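Local coordinates for signal transduction histidine-protein kinase/phosphatase mprB (Mycobacterium hassiacum, PDB 6BLK) that probably autophosphorylates a histidine with ATP as a two-component sensor kinase and also acts as a phosphatase, this chain being its ATP- and magnesium-binding catalytic domain, at residues T12-R17 with R49-V54; S27-E32 with N57-S62; V70-Y73 with H79-L82; V83-G88 with D136-A141. One frame throughout, in Å; residues are numbered along the deposited sequence.

How the contacts relate
The four contacts lie in one ATP-binding domain, an alpha/beta sandwich in which helices rest on a mixed sheet. Contacts 1 and 2 share helix 44-60, with about 14 Å between centres, and their segments alternate along the chain. Contacts 3 and 4 follow in series and share strand 79-85, about 15 Å between centres. Contact 1 sits over the hairpin of contact 3, about 12 Å between centres, and is part of the buried layer between the helices and the sheet. Helix 44-60 runs from contact 1 to the magnesium- and ATP-binding residues of contact 2. Strand 79-85 runs from contact 3 to Asp86 in contact 4. The centres of contacts 2 and 4 are about 12 Å apart.

Contact 1. Residues T12-R17 with R49-V54; sequences TEVIDR and RAVLNV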
loop_
_atom_site.group_PDB
_atom_site.type_symbol
_atom_site.label_atom_id
_atom_site.label_comp_id
_atom_site.label_asym_id
_atom_site.label_seq_id
_atom_site.Cartn_x
_atom_site.Cartn_y
_atom_site.Cartn_z
ATOM N N THR A 12 9.086 5.954 -8.264
ATOM C CA THR A 12 8.212 6.007 -9.430
ATOM C C THR A 12 8.289 4.700 -10.198
ATOM O O THR A 12 7.265 4.174 -10.644
ATOM C CB THR A 12 8.581 7.181 -10.322
ATOM O OG1 THR A 12 8.515 8.401 -9.577
ATOM C CG2 THR A 12 7.642 7.244 -11.516
ATOM N N GLU A 13 9.488 4.144 -10.344
ATOM C CA GLU A 13 9.599 2.884 -11.066
ATOM C C GLU A 13 9.022 1.734 -10.252
ATOM O O GLU A 13 8.361 0.853 -10.811
ATOM C CB GLU A 13 11.055 2.621 -11.444
ATOM C CG GLU A 13 11.703 3.679 -12.336
ATOM C CD GLU A 13 11.821 3.235 -13.780
ATOM O OE1 GLU A 13 11.045 2.345 -14.199
ATOM O OE2 GLU A 13 12.703 3.768 -14.494
ATOM N N VAL A 14 9.252 1.724 -8.934
ATOM C CA VAL A 14 8.711 0.677 -8.081
ATOM C C VAL A 14 7.196 0.636 -8.193
ATOM O O VAL A 14 6.594 -0.429 -8.380
ATOM C CB VAL A 14 9.166 0.894 -6.628
ATOM C CG1 VAL A 14 8.402 0.002 -5.686
ATOM C CG2 VAL A 14 10.647 0.632 -6.532
ATOM N N ILE A 15 6.559 1.797 -8.089
ATOM C CA ILE A 15 5.102 1.845 -8.153
ATOM C C ILE A 15 4.616 1.467 -9.542
ATOM O O ILE A 15 3.636 0.731 -9.676
ATOM C CB ILE A 15 4.608 3.228 -7.716
ATOM C CG1 ILE A 15 5.000 3.462 -6.257
ATOM C CG2 ILE A 15 3.121 3.333 -7.935
ATOM C CD1 ILE A 15 4.869 4.894 -5.807
ATOM N N ASP A 16 5.299 1.933 -10.593
ATOM C CA ASP A 16 4.867 1.608 -11.958
ATOM C C ASP A 16 4.944 0.106 -12.220
ATOM O O ASP A 16 4.043 -0.466 -12.850
ATOM C CB ASP A 16 5.715 2.365 -12.978
ATOM C CG ASP A 16 5.330 2.042 -14.425
ATOM O OD1 ASP A 16 4.271 1.411 -14.643
ATOM O OD2 ASP A 16 6.090 2.412 -15.345
ATOM N N ARG A 17 6.016 -0.546 -11.749
ATOM C CA ARG A 17 6.134 -1.996 -11.893
ATOM C C ARG A 17 5.031 -2.707 -11.130
ATOM O O ARG A 17 4.400 -3.637 -11.648
ATOM C CB ARG A 17 7.497 -2.490 -11.403
ATOM C CG ARG A 17 8.679 -2.057 -12.215
ATOM C CD ARG A 17 9.991 -2.568 -11.577
ATOM N NE ARG A 17 11.180 -2.039 -12.245
ATOM C CZ ARG A 17 11.735 -2.569 -13.333
ATOM N NH1 ARG A 17 11.216 -3.653 -13.895
ATOM N NH2 ARG A 17 12.817 -2.011 -13.865
ATOM N N ARG A 49 7.639 -5.557 -3.401
ATOM C CA ARG A 49 6.776 -6.545 -2.791
ATOM C C ARG A 49 5.773 -5.876 -1.867
ATOM O O ARG A 49 4.595 -6.234 -1.848
ATOM C CB ARG A 49 7.623 -7.555 -2.027
ATOM C CG ARG A 49 6.822 -8.643 -1.371
ATOM C CD ARG A 49 7.741 -9.668 -0.734
ATOM N NE ARG A 49 7.002 -10.789 -0.155
ATOM C CZ ARG A 49 7.574 -11.814 0.472
ATOM N NH1 ARG A 49 8.893 -11.858 0.592
ATOM N NH2 ARG A 49 6.832 -12.796 0.971
ATOM N N ALA A 50 6.222 -4.881 -1.111
ATOM C CA ALA A 50 5.341 -4.190 -0.187
ATOM C C ALA A 50 4.263 -3.405 -0.923
ATOM O O ALA A 50 3.081 -3.505 -0.584
ATOM C CB ALA A 50 6.173 -3.310 0.733
ATOM N N VAL A 51 4.636 -2.639 -1.948
ATOM C CA VAL A 51 3.629 -1.881 -2.680
ATOM C C VAL A 51 2.656 -2.825 -3.382
ATOM O O VAL A 51 1.438 -2.608 -3.350
ATOM C CB VAL A 51 4.299 -0.905 -3.660
ATOM C CG1 VAL A 51 3.265 -0.215 -4.526
ATOM C CG2 VAL A 51 5.127 0.131 -2.907
ATOM N N LEU A 52 3.170 -3.878 -4.027
ATOM C CA LEU A 52 2.279 -4.824 -4.712
ATOM C C LEU A 52 1.322 -5.475 -3.727
ATOM O O LEU A 52 0.145 -5.683 -4.043
ATOM C CB LEU A 52 3.089 -5.874 -5.457
ATOM C CG LEU A 52 2.308 -6.959 -6.195
ATOM C CD1 LEU A 52 1.418 -6.309 -7.228
ATOM C CD2 LEU A 52 3.283 -7.945 -6.841
ATOM N N ASN A 53 1.783 -5.797 -2.519
ATOM C CA ASN A 53 0.869 -6.424 -1.576
ATOM C C ASN A 53 -0.273 -5.485 -1.196
ATOM O O ASN A 53 -1.415 -5.930 -1.016
ATOM C CB ASN A 53 1.605 -6.883 -0.321
ATOM C CG ASN A 53 2.460 -8.126 -0.555
ATOM O OD1 ASN A 53 2.571 -8.646 -1.667
ATOM N ND2 ASN A 53 3.074 -8.596 0.504
ATOM N N VAL A 54 0.014 -4.185 -1.059
ATOM C CA VAL A 54 -1.056 -3.236 -0.734
ATOM C C VAL A 54 -1.966 -3.029 -1.929
ATOM O O VAL A 54 -3.187 -3.013 -1.776
ATOM C CB VAL A 54 -0.494 -1.900 -0.209
ATOM C CG1 VAL A 54 -1.616 -0.909 0.049
ATOM C CG2 VAL A 54 0.263 -2.123 1.069
#
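Val51 of helix 44-60 meets Val14 and Ile15 of helix 11-25. Its two methyls divide the work. CG2 of Val51 faces Val14 CG1 at 4.3 Å, and CG1 of Val51 faces Ile15 CG1 at 4.4 Å. CG1 of Val51 lies anti to the backbone N (chi1 174°), which spreads the fork across both partners. The CA atoms of Ile15 and Val51 are 6.8 Å apart, and no hydrogen bond links the two segments. All three touching residues are buried. The packing is closer on the side of the sheet. There Ile15 CD1 comes within 3.8 Å of Leu72 CD1, and Ile15 CG2 packs on Val70 CG1. Val51 CG2 likewise packs on Leu82 CD2. This is the helix-on-sheet layer of the Bergerat fold, the ATP-binding alpha/beta sandwich that histidine kinases share with DNA gyrase B and HSP90. The two helices lie next to each other on one face of the sheet, and Val51 lies between Val14 and Ile15, touching each with one methyl. The outer side is looser. Glu13, Asp16 and Arg17 of helix 11-25 are exposed, as is Arg49, which leaves its helix facing away from 12-17. Neither Arg17 nor Leu52 touches the other segment with its side chain. Leu52 packs instead on Ser18 and Arg21, which follow in helix 11-25. Asn53 serves another neighbour: its ND2 is hydrogen-bonded to the backbone O of Gly118, an ATP-binding residue at the start of helix 118-128.

Contact 2. Residues S27-E32 with N57-S62; sequences SDIEFE and NAAKWS. With MG (magnesium ion), chain F; ATP (adenosine-5'-triphosphate), chain E.
Ile29 points toward the end of helix 44-60 and touches it with one methyl. Its CD1 lies 3.6 Å from Ala59 CA and 3.8 Å from Ser62 CB. CG1 stands beside the backbone N (chi1 -69°), which sends CD1 to the helix. CG2, anti to the backbone N, goes to the Phe31 ring and sits over its centre, 3.8 Å above the plane. Ile29 thus touches the ring with one branch and the helix end with the other. Ser62 turns its hydroxyl back on the helix: OG donates to Ala58 O at 2.6 Å. This ties the loop just after the helix back to its last turn.

The other side of the same turn carries the nucleotide site. This is the N box of the histidine kinase family. Asn57 presents its amide to the phosphates. OD1 binds the magnesium ion at 2.1 Å, while ND2 donates to ATP O2A at 2.7 Å, with a bent N-H...O angle of 136°. Three phosphate oxygens and two waters complete six ligands round the metal. Lys60 NZ reaches ATP O2B at 2.8 Å and also donates to one of these waters. ATP N3 lies over one face of the Trp61 ring and Lys60 CB over the opposite face, each offset toward the rim. Asn57 CB is at the ring edge. The ring reaches the ribose too, with CH2 of Trp61 3.4 Å from ATP C3'.

Behind the contact, Val22 of helix 11-25 packs on Ala59 and Phe31. Val68 of strand 67-76 touches Ile29, Phe31 and Ser62, and its strand pairs in parallel with strand 30-40.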
loop_
_atom_site.group_PDB
_atom_site.type_symbol
_atom_site.label_atom_id
_atom_site.label_comp_id
_atom_site.label_asym_id
_atom_site.label_seq_id
_atom_site.Cartn_x
_atom_site.Cartn_y
_atom_site.Cartn_z
ATOM N N SER A 27 -8.645 -5.331 -14.619
ATOM C CA SER A 27 -8.580 -4.308 -15.657
ATOM C C SER A 27 -9.731 -3.312 -15.587
ATOM O O SER A 27 -9.672 -2.277 -16.260
ATOM C CB SER A 27 -8.582 -4.964 -17.034
ATOM O OG SER A 27 -9.808 -5.634 -17.239
ATOM N N ASP A 28 -10.777 -3.597 -14.813
ATOM C CA ASP A 28 -11.877 -2.655 -14.673
ATOM C C ASP A 28 -11.566 -1.486 -13.742
ATOM O O ASP A 28 -12.251 -0.458 -13.813
ATOM C CB ASP A 28 -13.105 -3.387 -14.148
ATOM C CG ASP A 28 -12.866 -3.989 -12.803
ATOM O OD1 ASP A 28 -11.930 -4.815 -12.696
ATOM O OD2 ASP A 28 -13.582 -3.610 -11.851
ATOM N N ILE A 29 -10.562 -1.611 -12.869
ATOM C CA ILE A 29 -10.336 -0.597 -11.848
ATOM C C ILE A 29 -9.718 0.637 -12.467
ATOM O O ILE A 29 -8.819 0.557 -13.315
ATOM C CB ILE A 29 -9.441 -1.152 -10.729
ATOM C CG1 ILE A 29 -10.201 -2.215 -9.943
ATOM C CG2 ILE A 29 -8.945 -0.019 -9.801
ATOM C CD1 ILE A 29 -9.316 -2.992 -8.945
ATOM N N GLU A 30 -10.179 1.791 -12.025
ATOM C CA GLU A 30 -9.606 3.048 -12.480
ATOM C C GLU A 30 -8.526 3.408 -11.473
ATOM O O GLU A 30 -8.826 3.928 -10.398
ATOM C CB GLU A 30 -10.674 4.129 -12.587
ATOM C CG GLU A 30 -10.105 5.533 -12.790
ATOM C CD GLU A 30 -9.126 5.629 -13.960
ATOM O OE1 GLU A 30 -9.342 4.938 -14.983
ATOM O OE2 GLU A 30 -8.140 6.401 -13.853
ATOM N N PHE A 31 -7.274 3.095 -11.801
ATOM C CA PHE A 31 -6.149 3.471 -10.943
ATOM C C PHE A 31 -5.826 4.944 -11.157
ATOM O O PHE A 31 -5.526 5.365 -12.279
ATOM C CB PHE A 31 -4.923 2.611 -11.231
ATOM C CG PHE A 31 -5.042 1.197 -10.737
ATOM C CD1 PHE A 31 -4.786 0.886 -9.412
ATOM C CD2 PHE A 31 -5.393 0.173 -11.604
ATOM C CE1 PHE A 31 -4.880 -0.413 -8.960
ATOM C CE2 PHE A 31 -5.489 -1.129 -11.155
ATOM C CZ PHE A 31 -5.231 -1.422 -9.827
ATOM N N GLU A 32 -5.916 5.733 -10.093
ATOM C CA GLU A 32 -5.664 7.161 -10.147
ATOM C C GLU A 32 -4.322 7.403 -9.481
ATOM O O GLU A 32 -4.218 7.340 -8.250
ATOM C CB GLU A 32 -6.778 7.937 -9.448
ATOM C CG GLU A 32 -8.144 7.722 -10.098
ATOM C CD GLU A 32 -9.276 8.391 -9.348
ATOM O OE1 GLU A 32 -9.268 8.368 -8.098
ATOM O OE2 GLU A 32 -10.184 8.938 -10.016
ATOM N N ASN A 57 -4.411 -5.976 -2.290
ATOM C CA ASN A 57 -5.564 -5.898 -1.391
ATOM C C ASN A 57 -6.555 -4.870 -1.885
ATOM O O ASN A 57 -7.773 -5.105 -1.867
ATOM C CB ASN A 57 -5.143 -5.545 0.044
ATOM C CG ASN A 57 -4.329 -6.625 0.696
ATOM O OD1 ASN A 57 -4.387 -7.796 0.301
ATOM N ND2 ASN A 57 -3.549 -6.237 1.705
ATOM N N ALA A 58 -6.053 -3.731 -2.350
ATOM C CA ALA A 58 -6.945 -2.686 -2.809
ATOM C C ALA A 58 -7.778 -3.207 -3.963
ATOM O O ALA A 58 -8.982 -2.936 -4.040
ATOM C CB ALA A 58 -6.140 -1.444 -3.221
ATOM N N ALA A 59 -7.155 -3.968 -4.859
ATOM C CA ALA A 59 -7.884 -4.521 -6.000
ATOM C C ALA A 59 -8.862 -5.601 -5.557
ATOM O O ALA A 59 -10.010 -5.633 -6.017
ATOM C CB ALA A 59 -6.917 -5.080 -7.045
ATOM N N LYS A 60 -8.438 -6.477 -4.650
ATOM C CA LYS A 60 -9.262 -7.635 -4.293
ATOM C C LYS A 60 -10.620 -7.189 -3.801
ATOM O O LYS A 60 -11.664 -7.755 -4.193
ATOM C CB LYS A 60 -8.575 -8.496 -3.219
ATOM C CG LYS A 60 -7.516 -9.422 -3.770
ATOM C CD LYS A 60 -6.670 -10.034 -2.645
ATOM C CE LYS A 60 -7.459 -10.987 -1.792
ATOM N NZ LYS A 60 -6.659 -11.614 -0.660
ATOM N N TRP A 61 -10.629 -6.179 -2.938
ATOM C CA TRP A 61 -11.839 -5.720 -2.283
ATOM C C TRP A 61 -12.423 -4.460 -2.930
ATOM O O TRP A 61 -13.316 -3.840 -2.352
ATOM C CB TRP A 61 -11.577 -5.545 -0.787
ATOM C CG TRP A 61 -11.469 -6.899 -0.107
ATOM C CD1 TRP A 61 -12.499 -7.737 0.203
ATOM C CD2 TRP A 61 -10.268 -7.574 0.319
ATOM N NE1 TRP A 61 -12.018 -8.891 0.786
ATOM C CE2 TRP A 61 -10.652 -8.809 0.880
ATOM C CE3 TRP A 61 -8.907 -7.242 0.284
ATOM C CZ2 TRP A 61 -9.731 -9.721 1.379
ATOM C CZ3 TRP A 61 -7.992 -8.148 0.789
ATOM C CH2 TRP A 61 -8.406 -9.370 1.331
ATOM N N SER A 62 -11.963 -4.102 -4.094
ATOM C CA SER A 62 -12.573 -3.033 -4.893
ATOM C C SER A 62 -13.868 -3.525 -5.514
ATOM O O SER A 62 -13.885 -4.613 -6.095
ATOM C CB SER A 62 -11.676 -2.608 -6.028
ATOM O OG SER A 62 -10.671 -1.692 -5.621
HETATM MG MG MG F . -3.286 -9.500 0.888
HETATM P PG ATP E . -2.385 -12.595 1.389
HETATM O O1G ATP E . -2.177 -11.094 1.306
HETATM O O2G ATP E . -1.461 -13.390 2.324
HETATM O O3G ATP E . -2.594 -13.272 0.045
HETATM P PB ATP E . -4.846 -11.577 2.606
HETATM O O1B ATP E . -6.072 -12.264 3.181
HETATM O O2B ATP E . -4.946 -10.685 1.417
HETATM O O3B ATP E . -3.823 -12.760 2.137
HETATM P PA ATP E . -3.524 -9.375 4.025
HETATM O O1A ATP E . -2.452 -9.434 5.110
HETATM O O2A ATP E . -3.155 -8.755 2.700
HETATM O O3A ATP E . -4.048 -10.913 3.867
HETATM O "O5'" ATP E . -4.793 -8.707 4.660
HETATM C "C5'" ATP E . -5.317 -9.178 5.890
HETATM C "C4'" ATP E . -6.832 -9.021 5.863
HETATM O "O4'" ATP E . -7.106 -7.622 6.000
HETATM C "C3'" ATP E . -7.576 -9.475 4.602
HETATM O "O3'" ATP E . -7.905 -10.881 4.633
HETATM C "C2'" ATP E . -8.811 -8.597 4.671
HETATM O "O2'" ATP E . -9.778 -9.108 5.607
HETATM C "C1'" ATP E . -8.276 -7.309 5.255
HETATM N N9 ATP E . -7.880 -6.317 4.238
HETATM C C8 ATP E . -6.609 -5.964 3.845
HETATM N N7 ATP E . -6.664 -4.969 2.914
HETATM C C5 ATP E . -7.973 -4.691 2.726
HETATM C C6 ATP E . -8.677 -3.728 1.909
HETATM N N6 ATP E . -7.976 -2.931 1.091
HETATM N N1 ATP E . -10.007 -3.711 1.984
HETATM C C2 ATP E . -10.693 -4.535 2.797
HETATM N N3 ATP E . -10.106 -5.435 3.597
HETATM C C4 ATP E . -8.757 -5.543 3.600
HETATM O O HOH W 1 -3.725 -10.298 -1.169
HETATM O O HOH W 2 -1.559 -8.493 0.215
#

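Contact 3. Residues V70-Y73 with H79-L82; sequences VRLY and HAEL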
loop_
_atom_site.group_PDB
_atom_site.type_symbol
_atom_site.label_atom_id
_atom_site.label_comp_id
_atom_site.label_asym_id
_atom_site.label_seq_id
_atom_site.Cartn_x
_atom_site.Cartn_y
_atom_site.Cartn_z
ATOM N N VAL A 70 -3.530 6.034 -5.785
ATOM C CA VAL A 70 -2.138 5.723 -5.494
ATOM C C VAL A 70 -1.421 7.063 -5.490
ATOM O O VAL A 70 -1.140 7.629 -6.552
ATOM C CB VAL A 70 -1.505 4.777 -6.516
ATOM C CG1 VAL A 70 -0.100 4.453 -6.119
ATOM C CG2 VAL A 70 -2.360 3.516 -6.717
ATOM N N ARG A 71 -1.149 7.591 -4.311
ATOM C CA ARG A 71 -0.671 8.958 -4.189
ATOM C C ARG A 71 0.595 8.964 -3.361
ATOM O O ARG A 71 0.663 8.333 -2.314
ATOM C CB ARG A 71 -1.709 9.891 -3.545
ATOM C CG ARG A 71 -3.180 9.659 -3.940
ATOM C CD ARG A 71 -3.607 10.312 -5.214
ATOM N NE ARG A 71 -5.038 10.118 -5.449
ATOM C CZ ARG A 71 -5.641 10.379 -6.603
ATOM N NH1 ARG A 71 -4.941 10.849 -7.630
ATOM N NH2 ARG A 71 -6.944 10.181 -6.726
ATOM N N LEU A 72 1.600 9.667 -3.842
ATOM C CA LEU A 72 2.848 9.789 -3.104
ATOM C C LEU A 72 3.226 11.260 -3.134
ATOM O O LEU A 72 3.456 11.829 -4.207
ATOM C CB LEU A 72 3.958 8.889 -3.682
ATOM C CG LEU A 72 5.245 8.772 -2.870
ATOM C CD1 LEU A 72 6.016 7.546 -3.331
ATOM C CD2 LEU A 72 6.065 9.999 -3.081
ATOM N N TYR A 73 3.278 11.871 -1.956
ATOM C CA TYR A 73 3.619 13.274 -1.817
ATOM C C TYR A 73 4.675 13.419 -0.743
ATOM O O TYR A 73 4.638 12.712 0.259
ATOM C CB TYR A 73 2.402 14.094 -1.427
ATOM C CG TYR A 73 1.419 14.335 -2.530
ATOM C CD1 TYR A 73 1.684 15.271 -3.523
ATOM C CD2 TYR A 73 0.219 13.652 -2.573
ATOM C CE1 TYR A 73 0.762 15.509 -4.539
ATOM C CE2 TYR A 73 -0.678 13.874 -3.560
ATOM C CZ TYR A 73 -0.412 14.791 -4.543
ATOM O OH TYR A 73 -1.387 14.981 -5.519
ATOM N N HIS A 79 10.927 13.138 4.160
ATOM C CA HIS A 79 9.947 12.059 4.122
ATOM C C HIS A 79 8.847 12.310 3.105
ATOM O O HIS A 79 8.431 13.441 2.881
ATOM C CB HIS A 79 9.293 11.849 5.485
ATOM C CG HIS A 79 10.242 11.474 6.570
ATOM N ND1 HIS A 79 11.018 12.403 7.232
ATOM C CD2 HIS A 79 10.552 10.270 7.102
ATOM C CE1 HIS A 79 11.770 11.781 8.123
ATOM N NE2 HIS A 79 11.510 10.489 8.065
ATOM N N ALA A 80 8.299 11.212 2.582
ATOM C CA ALA A 80 7.143 11.249 1.720
ATOM C C ALA A 80 6.168 10.190 2.199
ATOM O O ALA A 80 6.522 9.283 2.949
ATOM C CB ALA A 80 7.490 10.990 0.252
ATOM N N GLU A 81 4.929 10.370 1.808
ATOM C CA GLU A 81 3.859 9.493 2.230
ATOM C C GLU A 81 3.201 8.906 0.998
ATOM O O GLU A 81 2.758 9.652 0.122
ATOM C CB GLU A 81 2.842 10.265 3.077
ATOM C CG GLU A 81 1.790 9.403 3.693
ATOM C CD GLU A 81 0.630 10.214 4.279
ATOM O OE1 GLU A 81 0.399 11.350 3.817
ATOM O OE2 GLU A 81 -0.067 9.706 5.186
ATOM N N LEU A 82 3.090 7.581 0.976
ATOM C CA LEU A 82 2.371 6.846 -0.052
ATOM C C LEU A 82 1.026 6.467 0.542
ATOM O O LEU A 82 0.966 5.849 1.606
ATOM C CB LEU A 82 3.154 5.608 -0.500
ATOM C CG LEU A 82 2.471 4.536 -1.358
ATOM C CD1 LEU A 82 2.109 5.029 -2.743
ATOM C CD2 LEU A 82 3.400 3.326 -1.483
#
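The carbonyl oxygen of Glu81 is met twice by strand 67-76. Tyr73 N donates to it at 3.1 Å, and the CA-H of Leu72 approaches it with CA at 3.2 Å. The motif is an antiparallel beta hairpin, strands 67-76 and 79-85, in the central sheet of the ATPase domain. Tyr73 and Glu81 form a hydrogen-bonded pair. The return bond, Glu81 N to Tyr73 O, is shorter at 2.8 Å and nearly straight (168°). Leu72 and Leu82 are the next, non-hydrogen-bonded pair, with CA atoms 4.3 Å apart.

Their side chains rise on the face that helices 11-25 and 44-60 cover. Leu82 CD1 lies alongside Val70 CG1 at 4.1 Å, the two side chains pointing the same way. Leu72 leans the other way along the strand, where its CD2 touches Ala80 CB at 3.8 Å. Tyr73 and Glu81 occupy the opposite face. The Glu81 chain is extended, with CG anti to the backbone N (chi1 -173°), and its OE2 is hydrogen-bonded to His150 ND1 on the neighbouring strand 147-154. Arg71 leads away from the hairpin partner, and its NH1 bonds Thr34 OG1. Ala80 CB also lies 3.3 Å from Tyr73 O.

Contact 4. Residues V83-G88 with D136-A141; sequences VITDQG and DYADPA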
loop_
_atom_site.group_PDB
_atom_site.type_symbol
_atom_site.label_atom_id
_atom_site.label_comp_id
_atom_site.label_asym_id
_atom_site.label_seq_id
_atom_site.Cartn_x
_atom_site.Cartn_y
_atom_site.Cartn_z
ATOM N N VAL A 83 -0.037 6.842 -0.130
ATOM C CA VAL A 83 -1.380 6.507 0.330
ATOM C C VAL A 83 -2.060 5.755 -0.784
ATOM O O VAL A 83 -2.216 6.285 -1.895
ATOM C CB VAL A 83 -2.199 7.740 0.740
ATOM C CG1 VAL A 83 -3.515 7.303 1.363
ATOM C CG2 VAL A 83 -1.449 8.589 1.720
ATOM N N ILE A 84 -2.473 4.529 -0.490
ATOM C CA ILE A 84 -3.198 3.683 -1.439
ATOM C C ILE A 84 -4.623 3.483 -0.915
ATOM O O ILE A 84 -4.838 3.082 0.240
ATOM C CB ILE A 84 -2.487 2.344 -1.672
ATOM C CG1 ILE A 84 -1.171 2.565 -2.424
ATOM C CG2 ILE A 84 -3.390 1.375 -2.432
ATOM C CD1 ILE A 84 -0.201 1.407 -2.377
ATOM N N THR A 85 -5.599 3.840 -1.743
ATOM C CA THR A 85 -6.974 3.929 -1.302
ATOM C C THR A 85 -7.865 3.131 -2.232
ATOM O O THR A 85 -7.602 3.010 -3.435
ATOM C CB THR A 85 -7.528 5.375 -1.264
ATOM O OG1 THR A 85 -7.344 5.986 -2.545
ATOM C CG2 THR A 85 -6.883 6.199 -0.214
ATOM N N ASP A 86 -8.940 2.599 -1.660
ATOM C CA ASP A 86 -9.954 1.912 -2.465
ATOM C C ASP A 86 -11.343 2.351 -2.028
ATOM O O ASP A 86 -11.524 3.168 -1.124
ATOM C CB ASP A 86 -9.805 0.391 -2.378
ATOM C CG ASP A 86 -9.936 -0.109 -0.969
ATOM O OD1 ASP A 86 -10.999 0.118 -0.337
ATOM O OD2 ASP A 86 -8.942 -0.684 -0.468
ATOM N N GLN A 87 -12.355 1.786 -2.716
ATOM C CA GLN A 87 -13.759 2.037 -2.447
ATOM C C GLN A 87 -14.443 0.788 -1.921
ATOM O O GLN A 87 -15.640 0.591 -2.120
ATOM C CB GLN A 87 -14.445 2.530 -3.713
ATOM C CG GLN A 87 -13.950 3.867 -4.183
ATOM C CD GLN A 87 -14.715 4.359 -5.397
ATOM O OE1 GLN A 87 -14.662 3.757 -6.466
ATOM N NE2 GLN A 87 -15.432 5.451 -5.230
ATOM N N GLY A 88 -13.677 -0.067 -1.268
ATOM C CA GLY A 88 -14.182 -1.252 -0.643
ATOM C C GLY A 88 -14.812 -0.950 0.697
ATOM O O GLY A 88 -15.104 0.197 1.045
ATOM N N ASP A 136 -6.571 3.603 7.829
ATOM C CA ASP A 136 -7.667 4.517 8.111
ATOM C C ASP A 136 -8.728 4.274 7.040
ATOM O O ASP A 136 -8.518 3.481 6.126
ATOM C CB ASP A 136 -7.160 5.967 8.118
ATOM C CG ASP A 136 -7.993 6.908 8.981
ATOM O OD1 ASP A 136 -9.229 6.737 9.101
ATOM O OD2 ASP A 136 -7.382 7.860 9.526
ATOM N N TYR A 137 -9.850 4.973 7.146
ATOM C CA TYR A 137 -10.814 4.984 6.049
ATOM C C TYR A 137 -10.314 5.886 4.931
ATOM O O TYR A 137 -9.664 6.906 5.175
ATOM C CB TYR A 137 -12.185 5.482 6.509
ATOM C CG TYR A 137 -13.007 4.503 7.283
ATOM C CD1 TYR A 137 -12.958 3.142 7.019
ATOM C CD2 TYR A 137 -13.805 4.946 8.312
ATOM C CE1 TYR A 137 -13.745 2.255 7.742
ATOM C CE2 TYR A 137 -14.577 4.075 9.040
ATOM C CZ TYR A 137 -14.536 2.743 8.761
ATOM O OH TYR A 137 -15.323 1.894 9.514
ATOM N N ALA A 138 -10.605 5.495 3.690
ATOM C CA ALA A 138 -10.275 6.355 2.549
ATOM C C ALA A 138 -11.173 7.597 2.486
ATOM O O ALA A 138 -10.697 8.700 2.174
ATOM C CB ALA A 138 -10.359 5.547 1.258
ATOM N N ASP A 139 -12.470 7.453 2.777
ATOM C CA ASP A 139 -13.389 8.591 2.808
ATOM C C ASP A 139 -14.506 8.275 3.789
ATOM O O ASP A 139 -15.497 7.618 3.435
ATOM C CB ASP A 139 -13.950 8.918 1.432
ATOM C CG ASP A 139 -14.787 10.175 1.439
ATOM O OD1 ASP A 139 -15.115 10.656 2.540
ATOM O OD2 ASP A 139 -15.134 10.665 0.348
ATOM N N PRO A 140 -14.388 8.723 5.035
ATOM C CA PRO A 140 -15.399 8.396 6.051
ATOM C C PRO A 140 -16.794 8.862 5.695
ATOM O O PRO A 140 -17.765 8.286 6.201
ATOM C CB PRO A 140 -14.871 9.103 7.312
ATOM C CG PRO A 140 -13.413 9.252 7.091
ATOM C CD PRO A 140 -13.208 9.383 5.606
ATOM N N ALA A 141 -16.933 9.873 4.835
ATOM C CA ALA A 141 -18.235 10.399 4.457
ATOM C C ALA A 141 -18.892 9.591 3.359
ATOM O O ALA A 141 -20.056 9.851 3.041
ATOM C CB ALA A 141 -18.107 11.858 3.998
#
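Thr85 and Ala138 bring their CA atoms to 5.6 Å where strands 79-85 and 132-137 run out into loops, but no backbone hydrogen bond joins them. Strand 147-154 pairs with both strands. The touching groups are small. Ala138 CB points toward the other segment and meets Thr85 CB at 3.8 Å. The same Ala138 CB lies 3.6 Å from Asp86 O. With chi1 of Thr85 at 54°, CG2 lies anti to the carbonyl carbon, beside the backbone N, and also touches the alanine methyl.

The Asp86 side chain starts away from 136-141, though its end comes back nearer. Its OD1 accepts a hydrogen bond from Gly88 N at 2.8 Å, from the anti side and 30° out of the carboxylate plane, which makes an Asx turn. Asp86-Gln87-Gly88 begins the G1 box of the family. A second Asx turn, Asp139 OD1 with Ala141 N at 3.0 Å, shapes the outer loop.

Across the contact the touch is apolar and short-reaching, with no hydrogen bond, so the position of Asp86 rests on its own polar bonds. Gly88 N of the loop and Thr147 N of strand 147-154 hold OD1, and OD2 is hydrogen-bonded to ATP N6.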